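Local coordinates for protein 5'-Methylthioadenosine Nucleosidase (Arabidopsis thaliana, PDB 2H8G) that belongs to the phosphorylase superfamily of alpha/beta proteins, built round a curled mixed beta-sheet, and holds an adenine in its ligand pocket, at residues 129-134 / 195-200; 168-173 / 249-254; 173-178 / 219-224. One frame throughout, in Å; residues are numbered along the deposited sequence.

Interaction 1. Residues 129-134 / 195-200; sequences DVFLVS and DATLKD. With ADE (adenine), chain C.
Leu-198 lays its branched end against Phe-131, on the inside of the curled mixed sheet of a phosphorylase-superfamily fold. CD2 of Leu-198 sits over one face of the Phe-131 ring as a CH-pi contact, 3.9 Å from the centroid and 16° off the ring normal. The other branch lies beside the root of the ring, with Leu-198 CD1 3.6 Å from Phe-131 CB, and also meets Val-133 CG2 at 4.0 Å. The side chains of Thr-197 and Phe-131 cross at about a right angle, and Thr-197 CG2 comes obliquely to the ring, 3.8 Å from Phe-131 CE2. No hydrogen bond joins the segments; the contact is buried and apolar. Strands 130-138 and 198-200 are not paired with each other but both flank strand 171-177, and Val-223 touches both Phe-131 and Leu-198. One residue beyond Leu-198 the chain enters the adenine pocket. Lys-199 starts with CG anti to its amide N (chi1 177°), runs out extended and bends only at its last torsion. Its NZ is hydrogen-bonded to Asp-182 O, which probably helps to position it for the ligand. Asp-200 CA lies 3.5 Å from adenine N3, while Lys-199 NZ donates to adenine N1 at 2.8 Å.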
loop_
_atom_site.group_PDB
_atom_site.type_symbol
_atom_site.label_atom_id
_atom_site.label_comp_id
_atom_site.label_asym_id
_atom_site.label_seq_id
_atom_site.Cartn_x
_atom_site.Cartn_y
_atom_site.Cartn_z
ATOM N N ASP A 129 17.234 7.504 20.044
ATOM C CA ASP A 129 17.368 8.664 19.172
ATOM C C ASP A 129 16.090 8.898 18.381
ATOM O O ASP A 129 15.471 7.950 17.900
ATOM C CB ASP A 129 18.495 8.476 18.150
ATOM C CG ASP A 129 19.872 8.547 18.760
ATOM O OD1 ASP A 129 20.020 9.104 19.867
ATOM O OD2 ASP A 129 20.817 8.058 18.107
ATOM N N VAL A 130 15.696 10.160 18.256
ATOM C CA VAL A 130 14.533 10.501 17.455
ATOM C C VAL A 130 15.109 11.265 16.273
ATOM O O VAL A 130 15.623 12.372 16.427
ATOM C CB VAL A 130 13.531 11.391 18.195
ATOM C CG1 VAL A 130 12.349 11.690 17.277
ATOM C CG2 VAL A 130 13.057 10.695 19.466
ATOM N N PHE A 131 15.038 10.640 15.104
ATOM C CA PHE A 131 15.566 11.191 13.861
ATOM C C PHE A 131 14.574 11.981 13.020
ATOM O O PHE A 131 13.377 11.697 13.012
ATOM C CB PHE A 131 16.075 10.060 12.961
ATOM C CG PHE A 131 17.451 9.565 13.290
ATOM C CD1 PHE A 131 17.688 8.789 14.422
ATOM C CD2 PHE A 131 18.511 9.839 12.432
ATOM C CE1 PHE A 131 18.966 8.295 14.686
ATOM C CE2 PHE A 131 19.782 9.348 12.691
ATOM C CZ PHE A 131 20.013 8.577 13.818
ATOM N N LEU A 132 15.107 12.958 12.291
ATOM C CA LEU A 132 14.326 13.739 11.344
ATOM C C LEU A 132 14.832 13.112 10.039
ATOM O O LEU A 132 16.037 13.066 9.809
ATOM C CB LEU A 132 14.718 15.216 11.398
ATOM C CG LEU A 132 13.861 16.175 10.573
ATOM C CD1 LEU A 132 12.431 16.173 11.096
ATOM C CD2 LEU A 132 14.455 17.569 10.663
ATOM N N VAL A 133 13.935 12.617 9.198
ATOM C CA VAL A 133 14.353 11.967 7.955
ATOM C C VAL A 133 14.645 12.920 6.795
ATOM O O VAL A 133 13.888 13.855 6.553
ATOM C CB VAL A 133 13.279 10.946 7.504
ATOM C CG1 VAL A 133 13.624 10.380 6.134
ATOM C CG2 VAL A 133 13.174 9.827 8.528
ATOM N N SER A 134 15.739 12.663 6.076
ATOM C CA SER A 134 16.131 13.479 4.923
ATOM C C SER A 134 15.364 13.043 3.673
ATOM O O SER A 134 14.701 13.851 3.024
ATOM C CB SER A 134 17.641 13.361 4.677
ATOM O OG SER A 134 18.057 12.008 4.599
ATOM N N ASP A 195 22.333 3.103 1.604
ATOM C CA ASP A 195 22.915 3.900 2.680
ATOM C C ASP A 195 21.911 4.444 3.697
ATOM O O ASP A 195 22.056 5.563 4.194
ATOM C CB ASP A 195 23.715 5.055 2.068
ATOM C CG ASP A 195 24.699 5.667 3.042
ATOM O OD1 ASP A 195 25.475 4.907 3.659
ATOM O OD2 ASP A 195 24.707 6.909 3.182
ATOM N N ALA A 196 20.900 3.646 4.017
ATOM C CA ALA A 196 19.893 4.064 4.981
ATOM C C ALA A 196 20.438 3.984 6.403
ATOM O O ALA A 196 21.290 3.148 6.706
ATOM C CB ALA A 196 18.655 3.182 4.858
ATOM N N THR A 197 19.949 4.865 7.270
ATOM C CA THR A 197 20.346 4.862 8.665
ATOM C C THR A 197 19.217 4.239 9.465
ATOM O O THR A 197 19.450 3.645 10.518
ATOM C CB THR A 197 20.558 6.294 9.204
ATOM O OG1 THR A 197 21.688 6.885 8.555
ATOM C CG2 THR A 197 20.792 6.280 10.709
ATOM N N LEU A 198 17.998 4.364 8.938
ATOM C CA LEU A 198 16.791 3.876 9.612
ATOM C C LEU A 198 15.975 2.909 8.763
ATOM O O LEU A 198 15.981 2.988 7.533
ATOM C CB LEU A 198 15.905 5.070 9.969
ATOM C CG LEU A 198 16.614 6.270 10.598
ATOM C CD1 LEU A 198 15.711 7.492 10.516
ATOM C CD2 LEU A 198 17.000 5.959 12.035
ATOM N N LYS A 199 15.244 2.025 9.435
ATOM C CA LYS A 199 14.424 1.018 8.774
ATOM C C LYS A 199 13.045 0.972 9.423
ATOM O O LYS A 199 12.935 0.866 10.650
ATOM C CB LYS A 199 15.114 -0.350 8.896
ATOM C CG LYS A 199 14.358 -1.528 8.307
ATOM C CD LYS A 199 15.126 -2.836 8.559
ATOM C CE LYS A 199 14.416 -4.031 7.960
ATOM N NZ LYS A 199 13.073 -4.259 8.570
ATOM N N ASP A 200 11.994 1.062 8.611
ATOM C CA ASP A 200 10.635 1.016 9.150
ATOM C C ASP A 200 9.692 0.272 8.214
ATOM O O ASP A 200 10.134 -0.391 7.273
ATOM C CB ASP A 200 10.096 2.423 9.418
ATOM C CG ASP A 200 9.623 3.117 8.160
ATOM O OD1 ASP A 200 8.771 4.029 8.264
ATOM O OD2 ASP A 200 10.109 2.767 7.064
HETATM N N9 ADE C . 10.131 -0.862 13.677
HETATM C C8 ADE C . 10.943 -0.953 14.753
HETATM N N7 ADE C . 12.093 -1.629 14.516
HETATM C C5 ADE C . 11.994 -1.987 13.198
HETATM C C6 ADE C . 12.850 -2.714 12.292
HETATM N N6 ADE C . 14.018 -3.203 12.691
HETATM N N1 ADE C . 12.404 -2.897 10.961
HETATM C C2 ADE C . 11.191 -2.386 10.565
HETATM N N3 ADE C . 10.309 -1.676 11.369
HETATM C C4 ADE C . 10.783 -1.519 12.659
#

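Interaction 2. Residues 168-173 / 249-254; sequences LNLKIG and EGTATK
Matching first torsions, chi1 -60° in Leu-170 and -60° in Thr-251, turn the fork of Leu-170 and one methyl of Thr-251 to each other. In Leu-170 the rotation puts CG anti to the carbonyl carbon, and from there both methyls reach the helix. In Thr-251 it is CG2 that lies anti to the backbone N, and this methyl faces Leu-170, while OG1 makes a weak hydrogen bond to Ala-247 O one turn back in the same helix. The two side chains meet tip to tip: Thr-251 CG2 is 3.7 Å from Leu-170 CD1 and 3.8 Å from Leu-170 CD2, fitting against the fork of the leucine.

A turn further along the helix, Leu-168 and Lys-254 slide past each other in opposite directions. Leu-168 CD2 rests 4.0 Å from Lys-254 CB, so the lysine contributes the base of its chain and its amino end leads away.

Leu-168 is the last helical residue of helix 162-168, and Asn-169 leaves it with positive phi; Leu-170 then precedes the strand that follows. The contact therefore joins this helix-to-strand connection to the long C-terminal helix 233-259, which is one of the helices packed round the central sheet of this alpha/beta fold. Thr-251 also touches Val-130 of strand 130-138, while Ala-252 touches Leu-42 of helix 36-45.

No hydrogen bond or salt bridge crosses between the segments. With its close approaches all between carbon atoms near the surface, the interaction rests on van der Waals packing and the partial burial of methyl groups, without the directional restraint a polar pair would give.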
loop_
_atom_site.group_PDB
_atom_site.type_symbol
_atom_site.label_atom_id
_atom_site.label_comp_id
_atom_site.label_asym_id
_atom_site.label_seq_id
_atom_site.Cartn_x
_atom_site.Cartn_y
_atom_site.Cartn_z
ATOM N N LEU A 168 15.993 22.070 17.227
ATOM C CA LEU A 168 15.875 20.831 17.981
ATOM C C LEU A 168 17.118 19.948 17.901
ATOM O O LEU A 168 17.290 19.038 18.708
ATOM C CB LEU A 168 14.649 20.047 17.503
ATOM C CG LEU A 168 13.274 20.623 17.856
ATOM C CD1 LEU A 168 13.098 22.001 17.257
ATOM C CD2 LEU A 168 12.193 19.687 17.341
ATOM N N ASN A 169 17.976 20.229 16.925
ATOM C CA ASN A 169 19.212 19.474 16.722
ATOM C C ASN A 169 18.986 17.968 16.731
ATOM O O ASN A 169 19.620 17.222 17.482
ATOM C CB ASN A 169 20.247 19.856 17.784
ATOM C CG ASN A 169 21.605 19.225 17.529
ATOM O OD1 ASN A 169 22.087 19.193 16.396
ATOM N ND2 ASN A 169 22.234 18.736 18.584
ATOM N N LEU A 170 18.069 17.523 15.885
ATOM C CA LEU A 170 17.780 16.107 15.780
ATOM C C LEU A 170 18.756 15.517 14.777
ATOM O O LEU A 170 19.221 16.216 13.875
ATOM C CB LEU A 170 16.345 15.896 15.285
ATOM C CG LEU A 170 15.232 16.478 16.162
ATOM C CD1 LEU A 170 13.881 16.277 15.487
ATOM C CD2 LEU A 170 15.255 15.801 17.523
ATOM N N LYS A 171 19.095 14.246 14.951
ATOM C CA LYS A 171 19.979 13.585 14.006
ATOM C C LYS A 171 19.157 13.393 12.740
ATOM O O LYS A 171 17.927 13.376 12.792
ATOM C CB LYS A 171 20.428 12.232 14.547
ATOM C CG LYS A 171 21.273 12.338 15.802
ATOM C CD LYS A 171 21.526 10.975 16.408
ATOM C CE LYS A 171 22.100 11.114 17.807
ATOM N NZ LYS A 171 23.410 11.808 17.804
ATOM N N ILE A 172 19.828 13.271 11.604
ATOM C CA ILE A 172 19.126 13.083 10.345
ATOM C C ILE A 172 19.716 11.896 9.593
ATOM O O ILE A 172 20.853 11.494 9.831
ATOM C CB ILE A 172 19.206 14.358 9.465
ATOM C CG1 ILE A 172 18.257 14.228 8.269
ATOM C CG2 ILE A 172 20.632 14.581 9.004
ATOM C CD1 ILE A 172 18.025 15.524 7.505
ATOM N N GLY A 173 18.921 11.319 8.703
ATOM C CA GLY A 173 19.387 10.188 7.930
ATOM C C GLY A 173 18.316 9.724 6.974
ATOM O O GLY A 173 17.182 10.204 7.021
ATOM N N GLU A 249 7.261 11.172 21.873
ATOM C CA GLU A 249 6.281 12.185 22.246
ATOM C C GLU A 249 6.979 13.504 22.569
ATOM O O GLU A 249 6.561 14.564 22.106
ATOM C CB GLU A 249 5.467 11.712 23.456
ATOM C CG GLU A 249 4.545 12.771 24.061
ATOM C CD GLU A 249 5.258 13.681 25.046
ATOM O OE1 GLU A 249 5.788 13.167 26.055
ATOM O OE2 GLU A 249 5.290 14.909 24.815
ATOM N N GLY A 250 8.046 13.432 23.358
ATOM C CA GLY A 250 8.773 14.633 23.726
ATOM C C GLY A 250 9.221 15.443 22.526
ATOM O O GLY A 250 9.091 16.670 22.501
ATOM N N THR A 251 9.755 14.757 21.522
ATOM C CA THR A 251 10.216 15.432 20.321
ATOM C C THR A 251 9.026 15.941 19.514
ATOM O O THR A 251 9.042 17.063 19.020
ATOM C CB THR A 251 11.075 14.486 19.460
ATOM O OG1 THR A 251 12.207 14.060 20.228
ATOM C CG2 THR A 251 11.567 15.194 18.199
ATOM N N ALA A 252 7.988 15.118 19.388
ATOM C CA ALA A 252 6.804 15.517 18.637
ATOM C C ALA A 252 6.208 16.785 19.232
ATOM O O ALA A 252 5.739 17.659 18.509
ATOM C CB ALA A 252 5.772 14.397 18.644
ATOM N N THR A 253 6.237 16.882 20.556
ATOM C CA THR A 253 5.701 18.056 21.234
ATOM C C THR A 253 6.527 19.290 20.900
ATOM O O THR A 253 5.976 20.362 20.646
ATOM C CB THR A 253 5.675 17.853 22.754
ATOM O OG1 THR A 253 4.785 16.776 23.070
ATOM C CG2 THR A 253 5.204 19.117 23.455
ATOM N N LYS A 254 7.849 19.142 20.893
ATOM C CA LYS A 254 8.721 20.262 20.568
ATOM C C LYS A 254 8.519 20.681 19.117
ATOM O O LYS A 254 8.600 21.859 18.782
ATOM C CB LYS A 254 10.185 19.886 20.798
ATOM C CG LYS A 254 10.546 19.703 22.260
ATOM C CD LYS A 254 12.008 19.333 22.416
ATOM C CE LYS A 254 12.376 19.154 23.878
ATOM N NZ LYS A 254 12.190 20.420 24.640
#

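Interaction 3. Residues 173-178 / 219-224; sequences GRLSTG and FLKAVT
The ammonium of Lys-221 is held by two acceptors, Asp-200 OD1 through a salt bridge and Asn-113 OD1 through a hydrogen bond, while its chain packs against Leu-175. The two residues point toward each other in the buried core of this phosphorylase-superfamily alpha/beta fold. Strand 130-138 pairs with both strand 171-177 and strand 217-226, so the two segments face each other across it without a backbone bond between them. Lys-221 bends at its second torsion (chi2 -75°) and crosses Leu-175 at about a right angle, setting its CE 3.9 Å from Leu-175 CD2. The apolar part of the lysine thus joins the buried carbon layer, and its polar tip is satisfied just beyond.

Asp-200, a residue of the adenine pocket, bridges the two strands: besides the bond to Lys-221, its OD2 is hydrogen-bonded to Thr-177 OG1, two residues along from Leu-175. Leu-198 adds to the packing, touching both Leu-175 and Lys-221. Thr-224, at the far end of the second segment, lines the same pocket. With chi1 at 172° the branch of Leu-175 extends away from the backbone N, and the methyl that meets the lysine also reaches Phe-219: Leu-175 CD2 approaches the ring obliquely, 4.4 Å from Phe-219 CD2.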
loop_
_atom_site.group_PDB
_atom_site.type_symbol
_atom_site.label_atom_id
_atom_site.label_comp_id
_atom_site.label_asym_id
_atom_site.label_seq_id
_atom_site.Cartn_x
_atom_site.Cartn_y
_atom_site.Cartn_z
ATOM N N GLY A 173 18.921 11.319 8.703
ATOM C CA GLY A 173 19.387 10.188 7.930
ATOM C C GLY A 173 18.316 9.724 6.974
ATOM O O GLY A 173 17.182 10.204 7.021
ATOM N N ARG A 174 18.682 8.801 6.093
ATOM C CA ARG A 174 17.749 8.249 5.121
ATOM C C ARG A 174 16.992 7.093 5.765
ATOM O O ARG A 174 17.548 6.347 6.573
ATOM C CB ARG A 174 18.508 7.755 3.879
ATOM C CG ARG A 174 17.685 6.866 2.960
ATOM C CD ARG A 174 18.429 6.548 1.673
ATOM N NE ARG A 174 18.603 7.742 0.852
ATOM C CZ ARG A 174 19.236 7.760 -0.317
ATOM N NH1 ARG A 174 19.759 6.646 -0.807
ATOM N NH2 ARG A 174 19.331 8.892 -0.999
ATOM N N LEU A 175 15.718 6.966 5.397
ATOM C CA LEU A 175 14.838 5.923 5.899
ATOM C C LEU A 175 14.544 4.916 4.786
ATOM O O LEU A 175 14.277 5.307 3.650
ATOM C CB LEU A 175 13.517 6.547 6.370
ATOM C CG LEU A 175 12.384 5.588 6.760
ATOM C CD1 LEU A 175 12.818 4.740 7.937
ATOM C CD2 LEU A 175 11.126 6.382 7.107
ATOM N N SER A 176 14.594 3.628 5.111
ATOM C CA SER A 176 14.301 2.582 4.139
ATOM C C SER A 176 13.110 1.789 4.673
ATOM O O SER A 176 13.143 1.267 5.798
ATOM C CB SER A 176 15.521 1.680 3.937
ATOM O OG SER A 176 15.312 0.812 2.838
ATOM N N THR A 177 12.068 1.719 3.853
ATOM C CA THR A 177 10.808 1.070 4.187
ATOM C C THR A 177 10.584 -0.280 3.524
ATOM O O THR A 177 10.941 -0.480 2.365
ATOM C CB THR A 177 9.635 1.992 3.769
ATOM O OG1 THR A 177 9.728 3.225 4.495
ATOM C CG2 THR A 177 8.285 1.327 4.017
ATOM N N GLY A 178 9.967 -1.190 4.270
ATOM C CA GLY A 178 9.630 -2.501 3.754
ATOM C C GLY A 178 8.520 -3.061 4.623
ATOM O O GLY A 178 8.374 -2.648 5.773
ATOM N N PHE A 219 9.165 13.435 8.809
ATOM C CA PHE A 219 9.190 12.179 9.547
ATOM C C PHE A 219 9.954 12.279 10.854
ATOM O O PHE A 219 11.035 12.863 10.910
ATOM C CB PHE A 219 9.847 11.063 8.721
ATOM C CG PHE A 219 9.258 10.884 7.352
ATOM C CD1 PHE A 219 9.603 11.746 6.318
ATOM C CD2 PHE A 219 8.352 9.860 7.096
ATOM C CE1 PHE A 219 9.052 11.589 5.043
ATOM C CE2 PHE A 219 7.798 9.697 5.831
ATOM C CZ PHE A 219 8.149 10.562 4.805
ATOM N N LEU A 220 9.378 11.714 11.908
ATOM C CA LEU A 220 10.035 11.660 13.207
ATOM C C LEU A 220 10.105 10.165 13.470
ATOM O O LEU A 220 9.077 9.506 13.643
ATOM C CB LEU A 220 9.204 12.358 14.283
ATOM C CG LEU A 220 9.005 13.860 14.068
ATOM C CD1 LEU A 220 8.105 14.411 15.162
ATOM C CD2 LEU A 220 10.354 14.573 14.069
ATOM N N LYS A 221 11.316 9.623 13.464
ATOM C CA LYS A 221 11.497 8.190 13.653
ATOM C C LYS A 221 12.389 7.907 14.852
ATOM O O LYS A 221 13.561 8.292 14.877
ATOM C CB LYS A 221 12.085 7.582 12.372
ATOM C CG LYS A 221 11.138 7.696 11.165
ATOM C CD LYS A 221 9.979 6.704 11.252
ATOM C CE LYS A 221 8.860 7.050 10.260
ATOM N NZ LYS A 221 7.851 5.954 10.150
ATOM N N ALA A 222 11.810 7.239 15.846
ATOM C CA ALA A 222 12.505 6.921 17.088
ATOM C C ALA A 222 13.045 5.492 17.084
ATOM O O ALA A 222 12.295 4.528 16.911
ATOM C CB ALA A 222 11.560 7.130 18.261
ATOM N N VAL A 223 14.354 5.368 17.287
ATOM C CA VAL A 223 15.036 4.074 17.270
ATOM C C VAL A 223 14.776 3.193 18.484
ATOM O O VAL A 223 15.146 3.538 19.607
ATOM C CB VAL A 223 16.563 4.272 17.115
ATOM C CG1 VAL A 223 17.271 2.923 17.046
ATOM C CG2 VAL A 223 16.853 5.072 15.853
ATOM N N THR A 224 14.148 2.049 18.238
ATOM C CA THR A 224 13.841 1.086 19.298
ATOM C C THR A 224 14.780 -0.113 19.287
ATOM O O THR A 224 14.877 -0.843 20.272
ATOM C CB THR A 224 12.404 0.537 19.176
ATOM O OG1 THR A 224 12.160 0.112 17.826
ATOM C CG2 THR A 224 11.393 1.596 19.575
#

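From the N terminus, residues 129-134 come first and open the loop that interaction 1 closes at 195-200, joining strands 130-138 and 198-200. Within it the chain passes 168-173, which waits for 249-254 to complete interaction 2, and then 173-178, whose partner 219-224 completes interaction 3 between strands 171-177 and 217-226. Interaction 1 therefore crosses both others, whereas interaction 3 lies wholly within the span of interaction 2, sharing Gly-173 with it. The centres of interactions 1 and 3 are about 4 Å apart, near the adenine pocket; the centre of interaction 2 lies about 12 Å from each of theirs, and it ties helix 233-259 to the end of helix 162-168 and the turn leading into strand 171-177.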